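Local coordinates for amino acid ABC transporter, binding protein (Thermus thermophilus, PDB 3VV5) that binds the lysine analogue (S)-2-aminoethyl-L-cysteine as the periplasmic substrate-binding protein of an ABC transporter involved in its uptake, at residues L65-A70 against L75-I80; E71-K76 against D230-A235; Q90-R95 against R111-T116; V125-K130 against F191-A196; Q176-G181 against N204-G209. All blocks are in the same frame, centred on the assembly; numbering follows the deposited sequence.

From the N terminus, contact 1 closes first, folding helix 61-72 back on strand 76-81 across the four residues 71-74, which end the helix and turn. Contact 2 starts on those residues and closes a far longer loop, joining 71-76 to helix 226-242; contacts 3, 4 and 5 all fall within it. Contact 3 comes next in series, tying the end of helix 87-92 to the junction of helix 107-112 with strand 113-115. Contacts 4 and 5 cross, their segments alternating as 125-130, 176-181, 191-196 and 204-209, and lock two helices onto neighbouring strands. Contacts 1 to 3 touch one another; contacts 4 and 5 lie far from them, consistent with the two-lobed fold of the family.

Contact 1: residues L65-A70 against L75-I80; sequences LGNAIA and LKPRWI
A70 and L75 form the tight end of this contact, where helix 61-72 turns back into strand 76-81. The backbone N of L75 donates to A70 O at 2.8 Å, with an N-H...O angle of 160°, and the methyl CB of A70 lies 3.6 Å from L75 O. That same methyl rests on the pyrrolidine of P77, CB to CB 3.9 Å, so it touches both the turn and the strand. One turn back, G66 closes on the indole of W79, its CA 4.0 Å from CZ2, meeting the ring obliquely. W79 holds CG anti to its carbonyl carbon (chi1 -70°), which carries the indole to G66; a side-chain carbon there would run into the ring. Against buried G66, A70 and L75 stands N67 at the partly exposed margin, and P77 and W79 face both sides. The N67 amide sits at the indole edge near NE1, the two planes 81° apart, and passes across the proline ring. The strand pairs in parallel with strand 37-42, completing a beta-alpha-beta crossover. Apart from the turn bond, the inner half rests on a methyl, a proline ring and an indole against a bare glycine CA, which implies that close apolar fit, not charge, joins helix to strand.

Contact 2: residues E71-K76 against D230-A235; sequences ERLGLK and DALNRA
L73 leans on A231 and A235 of helix 226-242 just where helix 61-72 ends in a Schellman motif, with G74 the first residue to leave helical angles, at a phi of 76°. G74 N bonds back to E71 O, and K33 NZ donates to the carbonyl oxygens of L73 and G74. With CG anti to its own carbonyl carbon (chi1 -64°), the leucine carries both methyls to the facing helix, where it meets four residues. A231 and A235, one turn apart, offer their methyl groups to it; CD2 of L73 lies 4.2 Å from A231 CB. L232 points its CB away from the leucine but bends its end back, so that its CD2 comes 4.2 Å from L73 CD1. R234 lies across the other branch: its chain, extended from the backbone and then bent at chi3 (67°), brings the guanidinium obliquely against CD2. An alanine in place of L73 would probably open a gap beside the two alanine methyls and leave the guanidinium of R234 without the methyl it lies against. No hydrogen bond joins the two segments, although R72 makes a salt bridge to D242 further along helix 226-242. The shortest approach of all is NH1 of R234 to CD2 of L73, at 3.5 Å.

Contact 3: residues Q90-R95 against R111-T116; sequences QLNQGR and RAVDFT
Two helix ends meet here: N92, in the last turn of helix 87-92 before the Schellman motif at G94, reaches A112, where helix 107-112 gives way to strand 113-115. ND2 of N92 donates to A112 O at 2.9 Å with an N-H...O angle of 159°. The acceptor lies nearly in the plane of the amide, whereas the donor stands well above the carbonyl plane, 49° out of it. OD1 of N92 accepts from the backbone N of K223, so both ends of the amide are gripped and its rotation is fixed. Replacing N92 by a leucine would remove both bonds and is likely to leave A112 O and the K223 amide without these mates. Beside this polar bridge, L91 holds CG anti to its backbone N (chi1 168°) and meets V113 at about a right angle, CD2 to CG1 4.0 Å. The CG1 methyl of V113 also lies 3.5 Å from ND2 of N92, while CG2 sits over one face of the F115 ring, toward its rim. L91 and V113 both rest on A220 of strand 206-222. Helix 87-92 thus lies on antiparallel strands 113-115 and 206-222 of the mixed sheet, a helix-on-sheet layer of the alpha/beta lobe in this solute-binding family.

Contact 4: residues V125-K130 against F191-A196; sequences VIVSRK and FVAKEA
A193 presses its methyl onto V125 and V127, the two valines that strand 120-129 turns toward helix 190-200. Walking along the helix, F191 comes first; its CB points away from the strand, and its ring meets that of F253. V192 turns aside and touches F49, its backbone N bonded to OD2 of D189. The helix then brings round A193, whose CB lies 3.9 Å from V125 CG2 and 3.9 Å from V127 CG1, fitted to both methyls alike. The valines are two residues apart and so share one face of the strand. In V125 it is the branch between backbone N and carbonyl carbon that touches, with the other methyl anti to the carbonyl (chi1 -72°). V127 is less relaxed: CG1 almost eclipses its own backbone N (chi1 11°), a strained torsion as modelled. K194 leads its chain off to the exposed side, and A196, a turn later, packs on L175 of helix 171-180. All three touching residues are buried, and methyl packing alone carries the contact. V125 and V127 bond through their backbones to strand 185-189, while I126 and S128 bond to strand 206-222 on the other edge. Helix 190-200 joins those two flanking strands, passing over strand 120-129 between them: a beta-alpha-beta crossover with one antiparallel strand in the middle.

Contact 5: residues Q176-G181 against N204-G209; sequences QDLLAG and NTLQVG
L178 and L206 reach toward each other tip to tip, CD2 to CD2 3.7 Å, at the centre of this apolar contact. The CD1 methyl of L206 is nearly as close, 4.0 Å from L178 CD2, so both branches of the strand leucine engage the helix. L179 comes across it at about a right angle, its CD2 4.1 Å from CD2 of L206 and 3.9 Å from OG1 of T205. The two helix leucines reach L206 by different torsions: L178 sets CG opposite its backbone N (chi1 173°), whereas L179 sets CG opposite its carbonyl carbon (chi1 -70°), bending its tip back toward the strand. Between them they grasp the end of L206 from two directions. L178 and L206 are buried, while L179 and T205 sit at the partly exposed margin.

In the second shell, polar bonds place the backbones that carry these leucines. R129 NH1 bonds to L178 O near the end of the helix, which closes in a Schellman motif at G181, and K130 NZ bonds to L206 O. V127 touches both L178 and L206. Further out, I197 and R200 of helix 190-200 pack on L206 and L179 respectively. The contact thus lies where helix 171-180 meets the start of strand 206-222, with strand 120-129 running beside that strand and helix 190-200 packed alongside.

Contact 1: residues L65-A70 against L75-I80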
# COMPACT_ATOMS: atom_id res chain seq x y z
N LEU A 65 -6.57 8.29 6.89
CA LEU A 65 -6.93 9.06 5.69
C LEU A 65 -8.31 8.67 5.18
O LEU A 65 -9.16 9.55 4.89
CB LEU A 65 -5.89 8.87 4.56
CG LEU A 65 -5.20 10.01 3.79
CD1 LEU A 65 -4.91 9.60 2.33
CD2 LEU A 65 -5.86 11.39 3.82
N GLY A 66 -8.54 7.37 5.04
CA GLY A 66 -9.83 6.86 4.59
C GLY A 66 -10.95 7.34 5.50
O GLY A 66 -12.02 7.73 5.01
N ASN A 67 -10.71 7.32 6.81
CA ASN A 67 -11.71 7.81 7.78
C ASN A 67 -11.99 9.32 7.61
O ASN A 67 -13.15 9.74 7.65
CB ASN A 67 -11.29 7.51 9.22
CG ASN A 67 -11.52 6.06 9.64
OD1 ASN A 67 -10.92 5.59 10.61
ND2 ASN A 67 -12.39 5.36 8.95
N ALA A 68 -10.92 10.12 7.44
CA ALA A 68 -11.03 11.58 7.25
C ALA A 68 -11.80 11.92 5.96
O ALA A 68 -12.61 12.84 5.94
CB ALA A 68 -9.64 12.23 7.22
N ILE A 69 -11.51 11.18 4.89
CA ILE A 69 -12.22 11.33 3.62
C ILE A 69 -13.71 11.03 3.78
O ILE A 69 -14.56 11.82 3.37
CB ILE A 69 -11.61 10.43 2.52
CG1 ILE A 69 -10.28 11.00 2.06
CG2 ILE A 69 -12.59 10.27 1.36
CD1 ILE A 69 -9.48 10.06 1.18
N ALA A 70 -14.03 9.87 4.37
CA ALA A 70 -15.42 9.52 4.66
C ALA A 70 -16.13 10.62 5.46
O ALA A 70 -17.28 11.00 5.15
CB ALA A 70 -15.49 8.18 5.39
N LEU A 75 -20.03 10.49 5.48
CA LEU A 75 -20.30 9.06 5.37
C LEU A 75 -19.72 8.28 6.53
O LEU A 75 -18.65 8.60 7.02
CB LEU A 75 -19.69 8.50 4.09
CG LEU A 75 -20.20 9.09 2.78
CD1 LEU A 75 -19.26 8.74 1.61
CD2 LEU A 75 -21.63 8.60 2.54
N LYS A 76 -20.42 7.23 6.95
CA LYS A 76 -19.89 6.33 7.97
C LYS A 76 -19.00 5.32 7.24
O LYS A 76 -19.45 4.68 6.33
CB LYS A 76 -21.02 5.62 8.70
CG LYS A 76 -22.01 6.56 9.41
CD LYS A 76 -21.37 7.21 10.65
CE LYS A 76 -22.26 8.28 11.26
NZ LYS A 76 -22.37 9.49 10.36
N PRO A 77 -17.72 5.21 7.62
CA PRO A 77 -16.90 4.19 6.94
C PRO A 77 -17.14 2.78 7.49
O PRO A 77 -17.36 2.61 8.70
CB PRO A 77 -15.46 4.67 7.18
CG PRO A 77 -15.52 5.53 8.42
CD PRO A 77 -16.93 6.04 8.56
N ARG A 78 -17.15 1.79 6.60
CA ARG A 78 -17.22 0.37 6.96
C ARG A 78 -16.04 -0.30 6.31
O ARG A 78 -15.96 -0.36 5.08
CB ARG A 78 -18.47 -0.29 6.39
CG ARG A 78 -19.07 -1.38 7.27
CD ARG A 78 -18.07 -2.46 7.72
NE ARG A 78 -18.78 -3.60 8.30
CZ ARG A 78 -19.37 -4.56 7.59
NH1 ARG A 78 -19.33 -4.53 6.26
NH2 ARG A 78 -20.01 -5.55 8.21
N TRP A 79 -15.12 -0.80 7.12
CA TRP A 79 -13.89 -1.33 6.55
C TRP A 79 -14.02 -2.84 6.37
O TRP A 79 -14.55 -3.54 7.23
CB TRP A 79 -12.69 -1.02 7.46
CG TRP A 79 -12.31 0.44 7.47
CD1 TRP A 79 -12.82 1.42 8.27
CD2 TRP A 79 -11.33 1.08 6.63
NE1 TRP A 79 -12.21 2.63 7.99
CE2 TRP A 79 -11.29 2.44 6.98
CE3 TRP A 79 -10.48 0.62 5.60
CZ2 TRP A 79 -10.44 3.36 6.35
CZ3 TRP A 79 -9.62 1.53 4.98
CH2 TRP A 79 -9.62 2.89 5.35
N ILE A 80 -13.49 -3.31 5.25
CA ILE A 80 -13.45 -4.74 4.93
C ILE A 80 -12.00 -5.09 4.60
O ILE A 80 -11.45 -4.57 3.63
CB ILE A 80 -14.34 -5.05 3.70
CG1 ILE A 80 -15.76 -4.47 3.89
CG2 ILE A 80 -14.34 -6.57 3.38
CD1 ILE A 80 -16.80 -5.52 4.18

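Contact 2: residues E71-K76 against D230-A235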
# COMPACT_ATOMS: atom_id res chain seq x y z
N GLU A 71 -15.45 11.12 6.49
CA GLU A 71 -16.00 12.15 7.37
C GLU A 71 -16.29 13.46 6.64
O GLU A 71 -17.37 14.05 6.80
CB GLU A 71 -15.08 12.40 8.55
CG GLU A 71 -15.19 11.31 9.62
CD GLU A 71 -13.98 11.23 10.53
OE1 GLU A 71 -13.23 12.24 10.65
OE2 GLU A 71 -13.79 10.16 11.15
N ARG A 72 -15.35 13.89 5.81
CA ARG A 72 -15.55 15.09 5.00
C ARG A 72 -16.72 14.95 4.02
O ARG A 72 -17.41 15.92 3.73
CB ARG A 72 -14.27 15.48 4.25
CG ARG A 72 -14.35 16.80 3.43
CD ARG A 72 -14.89 18.00 4.24
NE ARG A 72 -14.79 19.25 3.49
CZ ARG A 72 -13.71 20.01 3.49
NH1 ARG A 72 -13.69 21.13 2.79
NH2 ARG A 72 -12.66 19.67 4.20
N LEU A 73 -16.94 13.73 3.51
CA LEU A 73 -18.05 13.46 2.59
C LEU A 73 -19.39 13.16 3.28
O LEU A 73 -20.41 12.97 2.61
CB LEU A 73 -17.70 12.31 1.65
CG LEU A 73 -16.54 12.54 0.70
CD1 LEU A 73 -16.09 11.20 0.08
CD2 LEU A 73 -16.90 13.60 -0.37
N GLY A 74 -19.37 13.13 4.61
CA GLY A 74 -20.56 12.86 5.44
C GLY A 74 -21.00 11.40 5.49
O GLY A 74 -22.20 11.10 5.56
N LEU A 75 -20.03 10.49 5.48
CA LEU A 75 -20.30 9.06 5.37
C LEU A 75 -19.72 8.28 6.53
O LEU A 75 -18.65 8.60 7.02
CB LEU A 75 -19.69 8.50 4.09
CG LEU A 75 -20.20 9.09 2.78
CD1 LEU A 75 -19.26 8.74 1.61
CD2 LEU A 75 -21.63 8.60 2.54
N LYS A 76 -20.42 7.23 6.95
CA LYS A 76 -19.89 6.33 7.97
C LYS A 76 -19.00 5.32 7.24
O LYS A 76 -19.45 4.68 6.33
CB LYS A 76 -21.02 5.62 8.70
CG LYS A 76 -22.01 6.56 9.41
CD LYS A 76 -21.37 7.21 10.65
CE LYS A 76 -22.26 8.28 11.26
NZ LYS A 76 -22.37 9.49 10.36
N ASP A 230 -14.84 11.26 -8.64
CA ASP A 230 -14.86 12.71 -8.43
C ASP A 230 -14.95 13.04 -6.93
O ASP A 230 -14.18 13.87 -6.43
CB ASP A 230 -16.00 13.40 -9.21
CG ASP A 230 -15.97 14.94 -9.08
OD1 ASP A 230 -14.87 15.54 -9.00
OD2 ASP A 230 -17.07 15.56 -9.04
N ALA A 231 -15.87 12.39 -6.21
CA ALA A 231 -16.02 12.66 -4.76
C ALA A 231 -14.76 12.36 -3.96
O ALA A 231 -14.38 13.13 -3.08
CB ALA A 231 -17.22 11.91 -4.18
N LEU A 232 -14.09 11.24 -4.27
CA LEU A 232 -12.88 10.91 -3.53
C LEU A 232 -11.76 11.88 -3.86
O LEU A 232 -11.03 12.32 -2.96
CB LEU A 232 -12.44 9.44 -3.76
CG LEU A 232 -13.44 8.38 -3.29
CD1 LEU A 232 -12.98 6.97 -3.77
CD2 LEU A 232 -13.56 8.36 -1.77
N ASN A 233 -11.63 12.24 -5.13
CA ASN A 233 -10.64 13.25 -5.53
C ASN A 233 -10.87 14.58 -4.83
O ASN A 233 -9.92 15.25 -4.40
CB ASN A 233 -10.64 13.43 -7.06
CG ASN A 233 -9.77 12.41 -7.76
OD1 ASN A 233 -8.73 11.98 -7.24
ND2 ASN A 233 -10.18 12.01 -8.94
N ARG A 234 -12.13 14.98 -4.76
CA ARG A 234 -12.49 16.25 -4.14
C ARG A 234 -12.09 16.26 -2.65
O ARG A 234 -11.41 17.18 -2.19
CB ARG A 234 -13.97 16.57 -4.32
CG ARG A 234 -14.40 17.83 -3.50
CD ARG A 234 -15.88 18.20 -3.63
NE ARG A 234 -16.78 17.21 -3.02
CZ ARG A 234 -17.48 16.30 -3.69
NH1 ARG A 234 -18.30 15.46 -3.05
NH2 ARG A 234 -17.39 16.23 -5.02
N ALA A 235 -12.50 15.23 -1.91
CA ALA A 235 -12.17 15.12 -0.50
C ALA A 235 -10.65 15.07 -0.25
O ALA A 235 -10.17 15.69 0.68
CB ALA A 235 -12.90 13.91 0.16

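Contact 3: residues Q90-R95 against R111-T116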
# COMPACT_ATOMS: atom_id res chain seq x y z
N GLN A 90 -12.25 -7.72 -6.39
CA GLN A 90 -13.46 -7.60 -5.60
C GLN A 90 -14.10 -6.20 -5.67
O GLN A 90 -15.31 -6.08 -5.55
CB GLN A 90 -13.25 -8.01 -4.14
CG GLN A 90 -13.00 -9.52 -3.98
CD GLN A 90 -13.71 -10.12 -2.75
OE1 GLN A 90 -14.11 -11.27 -2.76
NE2 GLN A 90 -13.85 -9.33 -1.71
N LEU A 91 -13.27 -5.17 -5.86
CA LEU A 91 -13.75 -3.80 -6.03
C LEU A 91 -14.62 -3.72 -7.28
O LEU A 91 -15.72 -3.18 -7.24
CB LEU A 91 -12.55 -2.84 -6.16
CG LEU A 91 -12.78 -1.40 -6.62
CD1 LEU A 91 -13.73 -0.67 -5.64
CD2 LEU A 91 -11.46 -0.65 -6.76
N ASN A 92 -14.10 -4.29 -8.37
CA ASN A 92 -14.83 -4.35 -9.63
C ASN A 92 -16.10 -5.19 -9.61
O ASN A 92 -16.96 -5.03 -10.47
CB ASN A 92 -13.91 -4.80 -10.77
CG ASN A 92 -13.17 -3.64 -11.42
OD1 ASN A 92 -13.72 -2.55 -11.63
ND2 ASN A 92 -11.90 -3.86 -11.74
N GLN A 93 -16.21 -6.08 -8.62
CA GLN A 93 -17.42 -6.88 -8.42
C GLN A 93 -18.40 -6.16 -7.50
O GLN A 93 -19.53 -6.61 -7.32
CB GLN A 93 -17.06 -8.25 -7.83
CG GLN A 93 -16.21 -9.08 -8.76
CD GLN A 93 -15.85 -10.42 -8.17
OE1 GLN A 93 -15.56 -10.52 -6.97
NE2 GLN A 93 -15.84 -11.46 -9.00
N GLY A 94 -17.96 -5.05 -6.91
CA GLY A 94 -18.85 -4.24 -6.09
C GLY A 94 -18.91 -4.61 -4.62
O GLY A 94 -19.81 -4.19 -3.92
N ARG A 95 -17.96 -5.42 -4.15
CA ARG A 95 -17.86 -5.81 -2.74
C ARG A 95 -17.59 -4.61 -1.83
O ARG A 95 -18.09 -4.54 -0.70
CB ARG A 95 -16.79 -6.92 -2.56
CG ARG A 95 -16.48 -7.30 -1.09
CD ARG A 95 -17.48 -8.29 -0.53
NE ARG A 95 -17.28 -8.63 0.89
CZ ARG A 95 -16.44 -9.56 1.35
NH1 ARG A 95 -15.66 -10.23 0.52
NH2 ARG A 95 -16.36 -9.80 2.65
N ARG A 111 -5.88 0.38 -16.27
CA ARG A 111 -6.92 -0.17 -17.14
C ARG A 111 -8.02 -0.86 -16.34
O ARG A 111 -9.21 -0.60 -16.56
CB ARG A 111 -6.32 -1.17 -18.12
CG ARG A 111 -5.29 -0.57 -19.04
CD ARG A 111 -5.07 -1.51 -20.22
NE ARG A 111 -3.66 -1.61 -20.59
CZ ARG A 111 -2.87 -2.60 -20.18
NH1 ARG A 111 -3.34 -3.57 -19.40
NH2 ARG A 111 -1.60 -2.62 -20.56
N ALA A 112 -7.62 -1.70 -15.38
CA ALA A 112 -8.55 -2.50 -14.60
C ALA A 112 -9.48 -1.68 -13.68
O ALA A 112 -10.66 -2.00 -13.53
CB ALA A 112 -7.78 -3.58 -13.79
N VAL A 113 -8.93 -0.64 -13.05
CA VAL A 113 -9.70 0.18 -12.11
C VAL A 113 -9.48 1.66 -12.43
O VAL A 113 -8.59 2.00 -13.22
CB VAL A 113 -9.32 -0.14 -10.61
CG1 VAL A 113 -9.68 -1.60 -10.22
CG2 VAL A 113 -7.86 0.15 -10.34
N ASP A 114 -10.30 2.54 -11.85
CA ASP A 114 -10.03 3.98 -11.96
C ASP A 114 -9.32 4.46 -10.68
O ASP A 114 -9.86 4.32 -9.58
CB ASP A 114 -11.32 4.77 -12.17
CG ASP A 114 -11.79 4.75 -13.61
OD1 ASP A 114 -10.95 4.84 -14.54
OD2 ASP A 114 -13.01 4.64 -13.81
N PHE A 115 -8.12 5.02 -10.84
CA PHE A 115 -7.34 5.53 -9.69
C PHE A 115 -7.67 7.00 -9.45
O PHE A 115 -7.85 7.76 -10.41
CB PHE A 115 -5.84 5.45 -9.96
CG PHE A 115 -5.25 4.07 -9.79
CD1 PHE A 115 -4.64 3.44 -10.87
CD2 PHE A 115 -5.28 3.42 -8.53
CE1 PHE A 115 -4.08 2.17 -10.73
CE2 PHE A 115 -4.72 2.18 -8.39
CZ PHE A 115 -4.12 1.55 -9.49
N THR A 116 -7.72 7.39 -8.17
CA THR A 116 -7.78 8.79 -7.79
C THR A 116 -6.40 9.44 -8.06
O THR A 116 -5.41 8.73 -8.38
CB THR A 116 -8.11 8.93 -6.28
OG1 THR A 116 -7.06 8.31 -5.52
CG2 THR A 116 -9.42 8.24 -5.96

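Contact 4: residues V125-K130 against F191-A196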
# COMPACT_ATOMS: atom_id res chain seq x y z
N VAL A 125 12.33 -0.78 -2.32
CA VAL A 125 13.72 -0.84 -1.86
C VAL A 125 14.21 -2.27 -1.63
O VAL A 125 13.45 -3.17 -1.26
CB VAL A 125 14.00 0.01 -0.55
CG1 VAL A 125 13.96 1.51 -0.83
CG2 VAL A 125 13.02 -0.36 0.58
N ILE A 126 15.50 -2.45 -1.85
CA ILE A 126 16.16 -3.70 -1.55
C ILE A 126 16.47 -3.67 -0.07
O ILE A 126 17.03 -2.70 0.42
CB ILE A 126 17.47 -3.85 -2.36
CG1 ILE A 126 17.14 -4.26 -3.80
CG2 ILE A 126 18.45 -4.85 -1.69
CD1 ILE A 126 18.31 -4.22 -4.75
N VAL A 127 16.06 -4.70 0.66
CA VAL A 127 16.54 -4.85 2.02
C VAL A 127 17.12 -6.24 2.27
O VAL A 127 16.53 -7.26 1.90
CB VAL A 127 15.57 -4.26 3.14
CG1 VAL A 127 14.16 -3.88 2.60
CG2 VAL A 127 15.55 -5.06 4.42
N SER A 128 18.31 -6.25 2.86
CA SER A 128 19.01 -7.50 3.10
C SER A 128 19.52 -7.54 4.52
O SER A 128 19.34 -6.60 5.29
CB SER A 128 20.20 -7.65 2.13
OG SER A 128 19.80 -7.47 0.77
N ARG A 129 20.17 -8.65 4.88
CA ARG A 129 20.90 -8.69 6.13
C ARG A 129 22.15 -7.85 5.91
O ARG A 129 22.55 -7.62 4.77
CB ARG A 129 21.21 -10.14 6.56
CG ARG A 129 19.94 -10.97 6.85
CD ARG A 129 20.24 -12.41 7.29
NE ARG A 129 20.90 -13.19 6.24
CZ ARG A 129 20.30 -13.68 5.16
NH1 ARG A 129 18.99 -13.48 4.95
NH2 ARG A 129 20.99 -14.37 4.27
N LYS A 130 22.77 -7.35 6.98
CA LYS A 130 24.02 -6.60 6.83
C LYS A 130 25.07 -7.45 6.10
O LYS A 130 25.22 -8.64 6.39
CB LYS A 130 24.49 -6.10 8.19
CG LYS A 130 24.00 -4.69 8.44
CD LYS A 130 23.87 -4.37 9.90
CE LYS A 130 23.70 -2.89 10.09
NZ LYS A 130 22.54 -2.34 9.32
N PHE A 191 9.09 3.08 3.26
CA PHE A 191 8.56 3.43 4.58
C PHE A 191 8.24 2.20 5.42
O PHE A 191 8.42 2.22 6.63
CB PHE A 191 7.30 4.30 4.45
CG PHE A 191 7.55 5.61 3.76
CD1 PHE A 191 8.21 6.65 4.43
CD2 PHE A 191 7.12 5.81 2.45
CE1 PHE A 191 8.45 7.87 3.79
CE2 PHE A 191 7.36 7.02 1.80
CZ PHE A 191 8.03 8.05 2.47
N VAL A 192 7.75 1.13 4.79
CA VAL A 192 7.53 -0.08 5.57
C VAL A 192 8.83 -0.73 6.02
O VAL A 192 8.91 -1.17 7.17
CB VAL A 192 6.40 -1.09 5.05
CG1 VAL A 192 5.62 -0.60 3.86
CG2 VAL A 192 6.86 -2.60 5.00
N ALA A 193 9.86 -0.71 5.17
CA ALA A 193 11.19 -1.20 5.55
C ALA A 193 11.75 -0.40 6.73
O ALA A 193 12.24 -0.98 7.70
CB ALA A 193 12.16 -1.07 4.36
N LYS A 194 11.67 0.92 6.64
CA LYS A 194 12.23 1.82 7.65
C LYS A 194 11.56 1.55 9.00
O LYS A 194 12.24 1.42 10.02
CB LYS A 194 12.05 3.28 7.23
CG LYS A 194 12.79 4.31 8.07
CD LYS A 194 12.91 5.67 7.34
CE LYS A 194 13.67 5.55 6.00
NZ LYS A 194 14.39 6.81 5.61
N GLU A 195 10.23 1.45 8.99
CA GLU A 195 9.50 1.23 10.24
C GLU A 195 9.70 -0.15 10.84
O GLU A 195 9.78 -0.27 12.06
CB GLU A 195 8.01 1.55 10.08
CG GLU A 195 7.19 1.49 11.37
CD GLU A 195 7.79 2.29 12.54
OE1 GLU A 195 7.68 1.81 13.70
OE2 GLU A 195 8.34 3.40 12.32
N ALA A 196 9.76 -1.20 10.01
CA ALA A 196 9.97 -2.56 10.52
C ALA A 196 11.31 -2.64 11.27
O ALA A 196 11.43 -3.30 12.32
CB ALA A 196 9.92 -3.60 9.37

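Contact 5: residues Q176-G181 against N204-G209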
# COMPACT_ATOMS: atom_id res chain seq x y z
N GLN A 176 10.11 -12.06 7.78
CA GLN A 176 10.47 -13.17 8.66
C GLN A 176 11.48 -14.10 7.97
O GLN A 176 12.45 -14.52 8.59
CB GLN A 176 9.23 -13.94 9.12
CG GLN A 176 9.52 -15.22 9.91
CD GLN A 176 10.43 -15.05 11.13
OE1 GLN A 176 10.25 -14.13 11.94
NE2 GLN A 176 11.40 -15.95 11.26
N ASP A 177 11.27 -14.40 6.68
CA ASP A 177 12.19 -15.31 5.97
C ASP A 177 13.56 -14.71 5.68
O ASP A 177 14.56 -15.43 5.63
CB ASP A 177 11.54 -15.88 4.71
CG ASP A 177 10.82 -17.18 4.98
OD1 ASP A 177 10.75 -17.58 6.17
OD2 ASP A 177 10.33 -17.82 4.03
N LEU A 178 13.61 -13.39 5.52
CA LEU A 178 14.89 -12.67 5.45
C LEU A 178 15.64 -12.77 6.77
O LEU A 178 16.85 -13.03 6.80
CB LEU A 178 14.67 -11.20 5.06
CG LEU A 178 15.89 -10.27 5.08
CD1 LEU A 178 16.86 -10.63 3.96
CD2 LEU A 178 15.45 -8.80 5.02
N LEU A 179 14.93 -12.60 7.88
CA LEU A 179 15.55 -12.68 9.20
C LEU A 179 16.02 -14.11 9.48
O LEU A 179 17.03 -14.33 10.13
CB LEU A 179 14.58 -12.18 10.28
CG LEU A 179 14.23 -10.69 10.35
CD1 LEU A 179 13.05 -10.43 11.31
CD2 LEU A 179 15.43 -9.86 10.75
N ALA A 180 15.28 -15.07 8.92
CA ALA A 180 15.55 -16.48 9.10
C ALA A 180 16.70 -16.96 8.21
O ALA A 180 17.27 -18.03 8.46
CB ALA A 180 14.30 -17.28 8.82
N GLY A 181 17.04 -16.18 7.19
CA GLY A 181 18.11 -16.52 6.27
C GLY A 181 17.64 -17.42 5.15
O GLY A 181 18.47 -18.02 4.44
N ASN A 204 20.94 -3.06 13.61
CA ASN A 204 22.20 -3.80 13.57
C ASN A 204 22.13 -5.15 12.87
O ASN A 204 23.12 -5.86 12.85
CB ASN A 204 22.74 -3.99 14.98
CG ASN A 204 23.09 -2.69 15.64
OD1 ASN A 204 23.66 -1.80 15.00
ND2 ASN A 204 22.73 -2.55 16.92
N THR A 205 20.99 -5.49 12.28
CA THR A 205 20.86 -6.77 11.58
C THR A 205 20.45 -6.63 10.10
O THR A 205 20.86 -7.45 9.28
CB THR A 205 19.99 -7.82 12.37
OG1 THR A 205 18.72 -8.00 11.76
CG2 THR A 205 19.78 -7.40 13.82
N LEU A 206 19.69 -5.58 9.76
CA LEU A 206 19.30 -5.34 8.37
C LEU A 206 19.85 -4.02 7.82
O LEU A 206 20.21 -3.11 8.59
CB LEU A 206 17.76 -5.36 8.22
CG LEU A 206 17.00 -6.64 8.60
CD1 LEU A 206 15.51 -6.51 8.28
CD2 LEU A 206 17.59 -7.87 7.93
N GLN A 207 19.91 -3.91 6.50
CA GLN A 207 20.39 -2.70 5.86
C GLN A 207 19.45 -2.44 4.70
O GLN A 207 19.06 -3.38 4.01
CB GLN A 207 21.84 -2.87 5.37
CG GLN A 207 21.98 -3.17 3.89
CD GLN A 207 23.25 -3.93 3.51
OE1 GLN A 207 24.34 -3.71 4.07
NE2 GLN A 207 23.12 -4.84 2.53
N VAL A 208 19.09 -1.19 4.49
CA VAL A 208 18.26 -0.83 3.33
C VAL A 208 19.20 -0.47 2.19
O VAL A 208 20.11 0.35 2.35
CB VAL A 208 17.29 0.33 3.68
CG1 VAL A 208 16.39 0.70 2.49
CG2 VAL A 208 16.43 -0.04 4.91
N GLY A 209 18.99 -1.12 1.04
CA GLY A 209 19.85 -0.93 -0.13
C GLY A 209 19.24 0.07 -1.09
O GLY A 209 18.61 1.04 -0.67